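Local coordinates for protein glutaconate CoA-transferase subunit A (Acidaminococcus fermentans, PDB 1POI) that catalyses, as part of glutaconate CoA-transferase, the transfer of coenzyme A from acetyl-CoA to glutaconate or (R)-2-hydroxyglutarate during glutamate degradation, at residues G78-S83 with V262-S267; A111-L116 with D197-E202; T210-I215 with Y250-Y255. All blocks are in the same frame, centred on the assembly; numbering follows the deposited sequence.

Interaction 1: residues G78-S83 with V262-S267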
ATOM      1  N   GLY A  78     -11.131   7.326  30.803  1.00 27.32           N
ATOM      2  CA  GLY A  78     -10.590   8.644  30.519  1.00 28.71           C
ATOM      3  C   GLY A  78     -11.593   9.720  30.882  1.00 30.36           C
ATOM      4  O   GLY A  78     -11.276  10.629  31.640  1.00 32.11           O
ATOM      5  N   VAL A  79     -12.804   9.608  30.340  1.00 29.97           N
ATOM      6  CA  VAL A  79     -13.882  10.540  30.617  1.00 28.60           C
ATOM      7  C   VAL A  79     -14.639  10.130  31.897  1.00 29.65           C
ATOM      8  O   VAL A  79     -14.652  10.871  32.878  1.00 31.36           O
ATOM      9  CB  VAL A  79     -14.815  10.632  29.428  1.00 28.44           C
ATOM     10  CG1 VAL A  79     -15.921  11.626  29.716  1.00 27.47           C
ATOM     11  CG2 VAL A  79     -14.013  11.044  28.191  1.00 26.66           C
ATOM     12  N   THR A  80     -15.257   8.952  31.909  1.00 30.23           N
ATOM     13  CA  THR A  80     -15.949   8.494  33.118  1.00 27.25           C
ATOM     14  C   THR A  80     -15.219   7.309  33.725  1.00 26.45           C
ATOM     15  O   THR A  80     -15.130   6.246  33.115  1.00 24.43           O
ATOM     16  CB  THR A  80     -17.395   8.056  32.871  1.00 25.50           C
ATOM     17  OG1 THR A  80     -18.058   8.994  32.021  1.00 23.98           O
ATOM     18  CG2 THR A  80     -18.118   8.003  34.194  1.00 21.04           C
ATOM     19  N   ASN A  81     -14.751   7.490  34.951  1.00 29.03           N
ATOM     20  CA  ASN A  81     -14.013   6.462  35.679  1.00 33.97           C
ATOM     21  C   ASN A  81     -14.733   5.149  35.912  1.00 31.78           C
ATOM     22  O   ASN A  81     -14.129   4.087  35.826  1.00 34.71           O
ATOM     23  CB  ASN A  81     -13.569   6.997  37.039  1.00 41.32           C
ATOM     24  CG  ASN A  81     -12.293   7.800  36.957  1.00 50.84           C
ATOM     25  OD1 ASN A  81     -11.644   7.870  35.896  1.00 54.98           O
ATOM     26  ND2 ASN A  81     -11.909   8.408  38.081  1.00 55.19           N
ATOM     27  N   VAL A  82     -15.985   5.256  36.347  1.00 31.65           N
ATOM     28  CA  VAL A  82     -16.864   4.128  36.658  1.00 27.22           C
ATOM     29  C   VAL A  82     -18.212   4.582  36.156  1.00 23.25           C
ATOM     30  O   VAL A  82     -18.760   5.530  36.692  1.00 24.31           O
ATOM     31  CB  VAL A  82     -16.983   3.923  38.193  1.00 27.86           C
ATOM     32  CG1 VAL A  82     -17.811   2.681  38.500  1.00 27.40           C
ATOM     33  CG2 VAL A  82     -15.591   3.824  38.824  1.00 30.75           C
ATOM     34  N   SER A  83     -18.708   3.965  35.089  1.00 23.40           N
ATOM     35  CA  SER A  83     -20.000   4.337  34.519  1.00 21.71           C
ATOM     36  C   SER A  83     -21.026   4.584  35.612  1.00 22.70           C
ATOM     37  O   SER A  83     -21.167   3.808  36.562  1.00 21.55           O
ATOM     38  CB  SER A  83     -20.494   3.278  33.549  1.00 18.06           C
ATOM     39  OG  SER A  83     -19.633   3.189  32.431  1.00 18.04           O
ATOM     40  N   VAL A 262     -20.168  15.341  27.899  1.00 21.12           N
ATOM     41  CA  VAL A 262     -21.576  15.663  28.095  1.00 22.60           C
ATOM     42  C   VAL A 262     -22.184  14.464  28.793  1.00 24.24           C
ATOM     43  O   VAL A 262     -22.697  14.581  29.907  1.00 24.42           O
ATOM     44  CB  VAL A 262     -22.299  15.843  26.761  1.00 22.92           C
ATOM     45  CG1 VAL A 262     -23.760  16.057  26.988  1.00 21.14           C
ATOM     46  CG2 VAL A 262     -21.707  17.009  26.006  1.00 25.11           C
ATOM     47  N   TYR A 263     -22.039  13.297  28.160  1.00 24.80           N
ATOM     48  CA  TYR A 263     -22.551  12.049  28.700  1.00 23.43           C
ATOM     49  C   TYR A 263     -22.058  11.817  30.137  1.00 23.52           C
ATOM     50  O   TYR A 263     -22.830  11.373  30.985  1.00 24.92           O
ATOM     51  CB  TYR A 263     -22.174  10.869  27.792  1.00 25.60           C
ATOM     52  CG  TYR A 263     -22.804   9.553  28.215  1.00 26.51           C
ATOM     53  CD1 TYR A 263     -24.081   9.205  27.789  1.00 25.73           C
ATOM     54  CD2 TYR A 263     -22.158   8.707  29.124  1.00 27.03           C
ATOM     55  CE1 TYR A 263     -24.711   8.057  28.269  1.00 27.40           C
ATOM     56  CE2 TYR A 263     -22.775   7.556  29.609  1.00 27.04           C
ATOM     57  CZ  TYR A 263     -24.053   7.240  29.176  1.00 27.16           C
ATOM     58  OH  TYR A 263     -24.664   6.110  29.653  1.00 22.42           O
ATOM     59  N   ASP A 264     -20.800  12.144  30.421  1.00 22.22           N
ATOM     60  CA  ASP A 264     -20.252  11.942  31.762  1.00 22.81           C
ATOM     61  C   ASP A 264     -21.054  12.643  32.836  1.00 23.50           C
ATOM     62  O   ASP A 264     -21.230  12.112  33.928  1.00 23.04           O
ATOM     63  CB  ASP A 264     -18.809  12.434  31.852  1.00 21.67           C
ATOM     64  CG  ASP A 264     -18.313  12.570  33.308  1.00 25.00           C
ATOM     65  OD1 ASP A 264     -18.177  11.549  34.011  1.00 23.43           O
ATOM     66  OD2 ASP A 264     -18.052  13.709  33.755  1.00 30.53           O
ATOM     67  N   LYS A 265     -21.475  13.867  32.546  1.00 23.92           N
ATOM     68  CA  LYS A 265     -22.216  14.643  33.520  1.00 23.61           C
ATOM     69  C   LYS A 265     -23.696  14.310  33.467  1.00 21.42           C
ATOM     70  O   LYS A 265     -24.347  14.167  34.498  1.00 23.28           O
ATOM     71  CB  LYS A 265     -21.946  16.145  33.326  1.00 27.53           C
ATOM     72  CG  LYS A 265     -22.461  16.749  32.025  1.00 31.58           C
ATOM     73  CD  LYS A 265     -23.661  17.650  32.274  1.00 38.33           C
ATOM     74  CE  LYS A 265     -24.341  18.070  30.967  1.00 44.34           C
ATOM     75  NZ  LYS A 265     -25.682  18.710  31.228  1.00 49.72           N
ATOM     76  N   VAL A 266     -24.222  14.195  32.258  1.00 17.95           N
ATOM     77  CA  VAL A 266     -25.611  13.840  32.040  1.00 18.94           C
ATOM     78  C   VAL A 266     -26.003  12.561  32.812  1.00 21.31           C
ATOM     79  O   VAL A 266     -26.960  12.557  33.582  1.00 24.21           O
ATOM     80  CB  VAL A 266     -25.854  13.630  30.553  1.00 17.63           C
ATOM     81  CG1 VAL A 266     -27.090  12.827  30.341  1.00 20.34           C
ATOM     82  CG2 VAL A 266     -25.977  14.969  29.861  1.00 15.76           C
ATOM     83  N   SER A 267     -25.216  11.503  32.665  1.00 22.60           N
ATOM     84  CA  SER A 267     -25.483  10.236  33.337  1.00 22.44           C
ATOM     85  C   SER A 267     -25.305  10.238  34.857  1.00 22.50           C
ATOM     86  O   SER A 267     -25.243   9.154  35.448  1.00 22.31           O
ATOM     87  CB  SER A 267     -24.575   9.146  32.767  1.00 22.85           C
ATOM     88  OG  SER A 267     -23.211   9.436  33.060  1.00 21.41           O
TER
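Val79 and Thr80 meet Asp264 where a loop of the alpha/beta CoA-transferase domain lies against helix 257-266. The loop follows strand 73-74 and leads into helix 84-92. The closest CA atoms of the two segments are those of Thr80 and Asp264, 5.7 Å apart. The close part of the contact is small and centres on the Asp264 side chain. Thr80 OG1 donates to Asp264 OD1 at 3.2 Å. It arrives on the anti side of the carboxylate and lies 18° out of its plane. Thr80 CG2 also lies 3.6 Å from Asp264 OD1. The apolar part is one methyl: Val79 CG1 touches Asp264 CB at 3.7 Å. That branch is anti to the backbone N (chi1 -179°), which turns it toward the helix. Asp264 OD1 has a second partner, a salt bridge from Arg84 at the start of helix 84-92. Arg84 is the stronger partner, and its charge probably helps to keep the carboxylate ionised.

The outer side is looser. Val262 and Lys265 point away from the loop, and Asn81 is exposed without touching the helix. Beside the contact, Tyr263 and Val266 pack on helix 270-282, where Tyr263 meets Phe276 edge to face. Ser267 is the first residue past the helix. Its N and OG reach Tyr263 O from opposite faces of the carbonyl plane, each at 2.9 Å from Tyr263 O.

Interaction 2: residues A111-L116 with D197-E202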
ATOM      1  N   ALA A 111     -12.604 -19.253  24.255  1.00  6.18           N
ATOM      2  CA  ALA A 111     -12.921 -20.670  24.369  1.00  7.06           C
ATOM      3  C   ALA A 111     -14.222 -20.984  23.633  1.00 10.11           C
ATOM      4  O   ALA A 111     -14.380 -22.071  23.083  1.00 13.77           O
ATOM      5  CB  ALA A 111     -13.058 -21.051  25.787  1.00  6.94           C
ATOM      6  N   ALA A 112     -15.158 -20.040  23.609  1.00 11.20           N
ATOM      7  CA  ALA A 112     -16.418 -20.258  22.896  1.00 13.49           C
ATOM      8  C   ALA A 112     -16.167 -20.314  21.394  1.00 13.80           C
ATOM      9  O   ALA A 112     -16.637 -21.213  20.702  1.00 14.08           O
ATOM     10  CB  ALA A 112     -17.433 -19.165  23.232  1.00 13.64           C
ATOM     11  N   ALA A 113     -15.404 -19.358  20.886  1.00 15.85           N
ATOM     12  CA  ALA A 113     -15.101 -19.335  19.466  1.00 15.43           C
ATOM     13  C   ALA A 113     -14.365 -20.619  19.106  1.00 15.80           C
ATOM     14  O   ALA A 113     -14.501 -21.129  17.995  1.00 13.08           O
ATOM     15  CB  ALA A 113     -14.256 -18.125  19.132  1.00 12.17           C
ATOM     16  N   LEU A 114     -13.598 -21.128  20.067  1.00 14.64           N
ATOM     17  CA  LEU A 114     -12.820 -22.343  19.876  1.00 17.48           C
ATOM     18  C   LEU A 114     -13.629 -23.640  19.911  1.00 18.39           C
ATOM     19  O   LEU A 114     -13.314 -24.578  19.198  1.00 18.44           O
ATOM     20  CB  LEU A 114     -11.684 -22.409  20.913  1.00 18.67           C
ATOM     21  CG  LEU A 114     -10.242 -21.992  20.562  1.00 18.11           C
ATOM     22  CD1 LEU A 114     -10.160 -21.070  19.331  1.00 11.59           C
ATOM     23  CD2 LEU A 114      -9.607 -21.347  21.799  1.00 16.15           C
ATOM     24  N   GLY A 115     -14.631 -23.711  20.776  1.00 19.88           N
ATOM     25  CA  GLY A 115     -15.444 -24.911  20.877  1.00 17.38           C
ATOM     26  C   GLY A 115     -15.092 -25.746  22.097  1.00 18.61           C
ATOM     27  O   GLY A 115     -15.402 -26.934  22.160  1.00 24.33           O
ATOM     28  N   LEU A 116     -14.436 -25.150  23.081  1.00 17.20           N
ATOM     29  CA  LEU A 116     -14.059 -25.906  24.268  1.00 16.60           C
ATOM     30  C   LEU A 116     -15.280 -26.268  25.110  1.00 16.56           C
ATOM     31  O   LEU A 116     -16.252 -25.519  25.173  1.00 14.38           O
ATOM     32  CB  LEU A 116     -13.067 -25.110  25.132  1.00 15.44           C
ATOM     33  CG  LEU A 116     -11.751 -24.601  24.545  1.00 19.13           C
ATOM     34  CD1 LEU A 116     -10.894 -24.045  25.670  1.00 24.15           C
ATOM     35  CD2 LEU A 116     -10.993 -25.692  23.837  1.00 19.38           C
ATOM     36  N   ASP A 197     -13.794  -8.943  19.066  1.00 11.44           N
ATOM     37  CA  ASP A 197     -14.620  -8.955  17.878  1.00 12.51           C
ATOM     38  C   ASP A 197     -14.711 -10.179  16.996  1.00 14.27           C
ATOM     39  O   ASP A 197     -15.815 -10.519  16.581  1.00 15.58           O
ATOM     40  CB  ASP A 197     -14.365  -7.708  17.049  1.00  8.96           C
ATOM     41  CG  ASP A 197     -14.807  -6.469  17.758  1.00  6.37           C
ATOM     42  OD1 ASP A 197     -14.765  -6.442  19.007  1.00  3.45           O
ATOM     43  OD2 ASP A 197     -15.186  -5.510  17.071  1.00 17.92           O
ATOM     44  N   VAL A 198     -13.585 -10.834  16.694  1.00 15.83           N
ATOM     45  CA  VAL A 198     -13.607 -12.024  15.826  1.00 14.17           C
ATOM     46  C   VAL A 198     -14.146 -13.277  16.558  1.00 12.60           C
ATOM     47  O   VAL A 198     -14.882 -14.090  15.985  1.00  8.43           O
ATOM     48  CB  VAL A 198     -12.217 -12.265  15.197  1.00 16.28           C
ATOM     49  CG1 VAL A 198     -12.242 -13.457  14.254  1.00 18.08           C
ATOM     50  CG2 VAL A 198     -11.795 -11.039  14.404  1.00 17.92           C
ATOM     51  N   ASP A 199     -13.803 -13.391  17.838  1.00 11.58           N
ATOM     52  CA  ASP A 199     -14.258 -14.479  18.687  1.00 11.47           C
ATOM     53  C   ASP A 199     -15.792 -14.476  18.747  1.00 13.33           C
ATOM     54  O   ASP A 199     -16.435 -15.453  18.397  1.00 17.70           O
ATOM     55  CB  ASP A 199     -13.740 -14.295  20.115  1.00 10.51           C
ATOM     56  CG  ASP A 199     -12.322 -14.807  20.318  1.00 13.52           C
ATOM     57  OD1 ASP A 199     -11.753 -15.519  19.448  1.00  9.47           O
ATOM     58  OD2 ASP A 199     -11.780 -14.512  21.402  1.00 14.70           O
ATOM     59  N   ILE A 200     -16.378 -13.374  19.195  1.00 11.21           N
ATOM     60  CA  ILE A 200     -17.831 -13.281  19.305  1.00  9.21           C
ATOM     61  C   ILE A 200     -18.608 -13.376  17.978  1.00  9.13           C
ATOM     62  O   ILE A 200     -19.819 -13.616  17.995  1.00  7.42           O
ATOM     63  CB  ILE A 200     -18.269 -12.045  20.141  1.00  6.89           C
ATOM     64  CG1 ILE A 200     -17.959 -10.722  19.414  1.00  7.90           C
ATOM     65  CG2 ILE A 200     -17.526 -12.055  21.436  1.00  7.89           C
ATOM     66  CD1 ILE A 200     -18.469  -9.464  20.120  1.00  2.00           C
ATOM     67  N   ALA A 201     -17.935 -13.194  16.838  1.00  7.20           N
ATOM     68  CA  ALA A 201     -18.612 -13.326  15.525  1.00  9.88           C
ATOM     69  C   ALA A 201     -18.498 -14.784  15.052  1.00 12.11           C
ATOM     70  O   ALA A 201     -19.044 -15.147  14.012  1.00 14.12           O
ATOM     71  CB  ALA A 201     -17.984 -12.410  14.474  1.00  2.40           C
ATOM     72  N   GLU A 202     -17.649 -15.554  15.730  1.00  9.62           N
ATOM     73  CA  GLU A 202     -17.470 -16.950  15.418  1.00 11.32           C
ATOM     74  C   GLU A 202     -18.399 -17.724  16.354  1.00 11.53           C
ATOM     75  O   GLU A 202     -19.078 -18.665  15.922  1.00 13.54           O
ATOM     76  CB  GLU A 202     -16.011 -17.390  15.621  1.00 11.52           C
ATOM     77  CG  GLU A 202     -15.798 -18.885  15.375  1.00 14.29           C
ATOM     78  CD  GLU A 202     -14.357 -19.280  15.043  1.00 18.43           C
ATOM     79  OE1 GLU A 202     -13.430 -18.925  15.801  1.00 21.08           O
ATOM     80  OE2 GLU A 202     -14.153 -19.978  14.027  1.00 16.37           O
TER
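Ala113 fits against Asp199 and Glu202 where the end of helix 102-114 meets helix 197-203. The backbones come near: the CA atoms of Ala113 and Asp199 are 5.0 Å apart. A side chain as small as alanine suits such an approach.

The van der Waals contacts all involve Ala113. Its CB lies 3.5 Å from Asp199 O and 3.6 Å from Asp199 OD1. Ala113 CB is also 3.5 Å from Glu202 OE1. Glu202 CG is anti to the backbone N (chi1 177°), and the chain beyond is extended. This carries the carboxylate alongside the last turn of the other helix.

The polar contacts give no hydrogen bond between the two segments. Ala113 O and Glu202 OE1 are 3.3 Å apart, but both are acceptors. The buried carboxylates find partners on the chain of another protein. Asp199 OD1 makes a salt bridge with a basic side chain of that other chain, and Glu202 OE1 a long, weak ion pair. These positive charges would probably ease the crowding of oxygens around Ala113.

The backbone bonds finish helix 102-114. Ala111 O accepts from Gly115 N and, at 3.1 Å, from Leu116 N. Gly115 N also has a weak bond to Ala112 O. At a phi of 103° a CB on Gly115 would press on the carbonyl O of Leu114.

Ile200, whose CB points away from 111-116, packs on strand 174-179 and on Trp109 of helix 102-114. The arrangement is a close helix-helix contact beside the parallel sheet, consistent with the Rossmann-like alpha/beta fold of the family, with a Schellman motif closing one helix.

Interaction 3: residues T210-I215 with Y250-Y255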
ATOM      1  N   THR A 210     -21.883  -3.729  11.728  1.00 16.30           N
ATOM      2  CA  THR A 210     -22.108  -2.361  11.225  1.00 18.14           C
ATOM      3  C   THR A 210     -20.736  -1.946  10.674  1.00 20.38           C
ATOM      4  O   THR A 210     -19.701  -2.207  11.324  1.00 23.80           O
ATOM      5  CB  THR A 210     -22.563  -1.364  12.302  1.00 15.04           C
ATOM      6  OG1 THR A 210     -21.727  -1.485  13.452  1.00 18.32           O
ATOM      7  CG2 THR A 210     -24.010  -1.603  12.691  1.00 15.52           C
ATOM      8  N   CYS A 211     -20.714  -1.355   9.480  1.00 16.50           N
ATOM      9  CA  CYS A 211     -19.465  -0.961   8.863  1.00 13.10           C
ATOM     10  C   CYS A 211     -19.461   0.462   8.262  1.00 15.30           C
ATOM     11  O   CYS A 211     -20.483   0.973   7.825  1.00 19.63           O
ATOM     12  CB  CYS A 211     -19.145  -1.977   7.798  1.00  8.13           C
ATOM     13  SG  CYS A 211     -20.259  -1.862   6.445  1.00 10.94           S
ATOM     14  N   GLU A 212     -18.289   1.088   8.217  1.00 14.72           N
ATOM     15  CA  GLU A 212     -18.123   2.439   7.687  1.00  8.59           C
ATOM     16  C   GLU A 212     -18.360   2.445   6.208  1.00  9.86           C
ATOM     17  O   GLU A 212     -18.804   3.433   5.641  1.00 14.07           O
ATOM     18  CB  GLU A 212     -16.708   2.919   7.956  1.00  9.35           C
ATOM     19  CG  GLU A 212     -16.344   2.996   9.408  1.00 10.55           C
ATOM     20  CD  GLU A 212     -16.981   4.182  10.088  1.00 13.24           C
ATOM     21  OE1 GLU A 212     -17.430   5.101   9.384  1.00 15.89           O
ATOM     22  OE2 GLU A 212     -17.021   4.209  11.332  1.00 14.06           O
ATOM     23  N   GLU A 213     -17.940   1.384   5.549  1.00 11.47           N
ATOM     24  CA  GLU A 213     -18.163   1.278   4.125  1.00 13.35           C
ATOM     25  C   GLU A 213     -18.297  -0.158   3.680  1.00 10.22           C
ATOM     26  O   GLU A 213     -17.850  -1.076   4.354  1.00  9.84           O
ATOM     27  CB  GLU A 213     -17.064   1.971   3.347  1.00 20.45           C
ATOM     28  CG  GLU A 213     -15.686   1.604   3.810  1.00 25.76           C
ATOM     29  CD  GLU A 213     -14.621   2.322   3.027  1.00 27.80           C
ATOM     30  OE1 GLU A 213     -14.910   2.736   1.873  1.00 23.30           O
ATOM     31  OE2 GLU A 213     -13.505   2.463   3.582  1.00 30.25           O
ATOM     32  N   ILE A 214     -18.903  -0.313   2.517  1.00  8.95           N
ATOM     33  CA  ILE A 214     -19.165  -1.591   1.905  1.00 11.51           C
ATOM     34  C   ILE A 214     -18.451  -1.611   0.562  1.00 15.17           C
ATOM     35  O   ILE A 214     -18.592  -0.670  -0.231  1.00 17.66           O
ATOM     36  CB  ILE A 214     -20.726  -1.756   1.675  1.00 11.49           C
ATOM     37  CG1 ILE A 214     -21.457  -1.803   3.030  1.00 12.17           C
ATOM     38  CG2 ILE A 214     -21.045  -2.985   0.816  1.00  5.34           C
ATOM     39  CD1 ILE A 214     -22.958  -1.993   2.933  1.00 12.86           C
ATOM     40  N   ILE A 215     -17.659  -2.654   0.319  1.00 17.22           N
ATOM     41  CA  ILE A 215     -16.966  -2.810  -0.966  1.00 18.01           C
ATOM     42  C   ILE A 215     -17.409  -4.121  -1.632  1.00 18.92           C
ATOM     43  O   ILE A 215     -17.872  -5.054  -0.951  1.00 18.65           O
ATOM     44  CB  ILE A 215     -15.419  -2.785  -0.831  1.00 18.06           C
ATOM     45  CG1 ILE A 215     -14.963  -3.485   0.446  1.00 16.07           C
ATOM     46  CG2 ILE A 215     -14.904  -1.347  -0.856  1.00 20.66           C
ATOM     47  CD1 ILE A 215     -13.477  -3.727   0.475  1.00 13.48           C
ATOM     48  N   TYR A 250      -9.952   3.136  14.540  1.00 11.29           N
ATOM     49  CA  TYR A 250      -8.642   3.098  13.931  1.00  9.82           C
ATOM     50  C   TYR A 250      -8.554   3.464  12.453  1.00 10.83           C
ATOM     51  O   TYR A 250      -9.235   2.884  11.611  1.00 11.39           O
ATOM     52  CB  TYR A 250      -8.036   1.710  14.163  1.00 12.00           C
ATOM     53  CG  TYR A 250      -6.584   1.592  13.752  1.00 11.68           C
ATOM     54  CD1 TYR A 250      -6.238   1.339  12.426  1.00 10.85           C
ATOM     55  CD2 TYR A 250      -5.555   1.787  14.677  1.00 11.04           C
ATOM     56  CE1 TYR A 250      -4.926   1.295  12.030  1.00  6.43           C
ATOM     57  CE2 TYR A 250      -4.218   1.740  14.281  1.00  6.67           C
ATOM     58  CZ  TYR A 250      -3.923   1.497  12.960  1.00  6.61           C
ATOM     59  OH  TYR A 250      -2.612   1.476  12.530  1.00 15.11           O
ATOM     60  N   GLY A 251      -7.707   4.443  12.148  1.00 11.44           N
ATOM     61  CA  GLY A 251      -7.485   4.845  10.775  1.00 11.00           C
ATOM     62  C   GLY A 251      -8.576   5.687  10.179  1.00 14.96           C
ATOM     63  O   GLY A 251      -8.468   6.126   9.029  1.00 14.21           O
ATOM     64  N   LEU A 252      -9.639   5.916  10.943  1.00 15.80           N
ATOM     65  CA  LEU A 252     -10.725   6.729  10.440  1.00 15.53           C
ATOM     66  C   LEU A 252     -11.003   7.976  11.267  1.00 16.04           C
ATOM     67  O   LEU A 252     -11.010   9.084  10.729  1.00 18.23           O
ATOM     68  CB  LEU A 252     -11.989   5.895  10.270  1.00 12.51           C
ATOM     69  CG  LEU A 252     -11.931   4.949   9.073  1.00 14.43           C
ATOM     70  CD1 LEU A 252     -13.184   4.112   9.015  1.00 18.47           C
ATOM     71  CD2 LEU A 252     -11.781   5.719   7.788  1.00 10.95           C
ATOM     72  N   TYR A 253     -11.198   7.821  12.569  1.00 13.89           N
ATOM     73  CA  TYR A 253     -11.497   8.977  13.394  1.00 13.81           C
ATOM     74  C   TYR A 253     -11.199   8.730  14.840  1.00 10.78           C
ATOM     75  O   TYR A 253     -11.120   7.595  15.263  1.00 13.67           O
ATOM     76  CB  TYR A 253     -12.954   9.438  13.209  1.00 17.48           C
ATOM     77  CG  TYR A 253     -14.001   8.340  13.308  1.00 20.94           C
ATOM     78  CD1 TYR A 253     -14.495   7.929  14.547  1.00 21.98           C
ATOM     79  CD2 TYR A 253     -14.483   7.711  12.169  1.00 19.89           C
ATOM     80  CE1 TYR A 253     -15.431   6.926  14.640  1.00 20.72           C
ATOM     81  CE2 TYR A 253     -15.417   6.704  12.256  1.00 21.28           C
ATOM     82  CZ  TYR A 253     -15.887   6.318  13.492  1.00 21.29           C
ATOM     83  OH  TYR A 253     -16.839   5.329  13.572  1.00 26.89           O
ATOM     84  N   ASP A 254     -11.062   9.815  15.584  1.00  8.95           N
ATOM     85  CA  ASP A 254     -10.719   9.817  16.992  1.00  7.78           C
ATOM     86  C   ASP A 254     -11.970   9.959  17.894  1.00  9.09           C
ATOM     87  O   ASP A 254     -13.067  10.297  17.403  1.00  8.96           O
ATOM     88  CB  ASP A 254      -9.773  10.993  17.176  1.00  9.06           C
ATOM     89  CG  ASP A 254      -8.829  10.806  18.322  1.00 17.39           C
ATOM     90  OD1 ASP A 254      -9.128   9.989  19.215  1.00 17.71           O
ATOM     91  OD2 ASP A 254      -7.772  11.486  18.328  1.00 19.68           O
ATOM     92  N   TYR A 255     -11.841   9.706  19.198  1.00  6.79           N
ATOM     93  CA  TYR A 255     -13.006   9.847  20.051  1.00  8.83           C
ATOM     94  C   TYR A 255     -13.461  11.288  20.118  1.00 13.00           C
ATOM     95  O   TYR A 255     -12.672  12.206  19.958  1.00 17.11           O
ATOM     96  CB  TYR A 255     -12.823   9.275  21.463  1.00 11.50           C
ATOM     97  CG  TYR A 255     -11.475   9.414  22.143  1.00 17.16           C
ATOM     98  CD1 TYR A 255     -10.724  10.582  22.073  1.00 17.40           C
ATOM     99  CD2 TYR A 255     -10.937   8.339  22.843  1.00 22.28           C
ATOM    100  CE1 TYR A 255      -9.459  10.667  22.681  1.00 17.17           C
ATOM    101  CE2 TYR A 255      -9.682   8.412  23.453  1.00 22.69           C
ATOM    102  CZ  TYR A 255      -8.948   9.574  23.364  1.00 22.37           C
ATOM    103  OH  TYR A 255      -7.701   9.604  23.960  1.00 21.86           O
TER
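Glu212 bends at chi2 (-75°), and Tyr253 CG sits between the backbone N and the carbonyl carbon (chi1 49°). With these torsions the two side chains approach from opposite directions and the carboxylate meets the phenol. Tyr253 OH donates to Glu212 OE2 at a short 2.5 Å, nearly along the C-O axis of the carboxylate. Glu212 CD lies at the ring edge, in the ring plane, 3.7 Å from Tyr253 CE2. The planes of the two groups are turned 70° apart.

The stem of the glutamate does different work. Glu212 CG packs against Leu252 CD1 at 3.4 Å, and Glu212 CB lies 3.9 Å from the same methyl. Leu252 and Tyr253 both face Cys249, the geometry of a classic beta bulge, and the CB atoms of both point toward 210-215.

Glu212 OE2 also bonds to His178 NE2, whose other ring nitrogen bonds to Thr210 OG1, while Glu212 OE1 bonds to the backbone N of Tyr242. The Tyr253 ring is stacked on Tyr242, and its hydroxyl accepts from Ala244 N while donating to Glu212. A glutamine at Glu212 would remove the negative charge and would probably weaken the grip on the Tyr253 hydroxyl and His178, leaving the bulged loop less firmly held.

The chain turns a corner at Glu212. Strand 206-211 before it lies between strands 174-179 and 236-239 of the parallel sheet. The weakly bonded strand 213-214 after it runs beside strand 181-182 in a small mixed sheet. The facing loop runs on into helix 257-266.

Interaction 2 is the buried contact of the three. Interactions 1 and 3 are partly buried, each with a loop on at least one side. Interactions 1 and 2 lie on opposite sides of the chain's centre, their own centres 31 Å apart. Two elements tie the set together along the chain. The loop of interaction 3 leads into helix 257-266, which interaction 1 uses, and helix 197-203 of interaction 2 is followed by strand 206-211 of interaction 3. The chemistry differs with place. In interactions 1 and 3 a hydroxyl donates to a carboxylate that has further partners outside the two segments. Interaction 2 packs a methyl between acidic residues that look to another protein chain for charge.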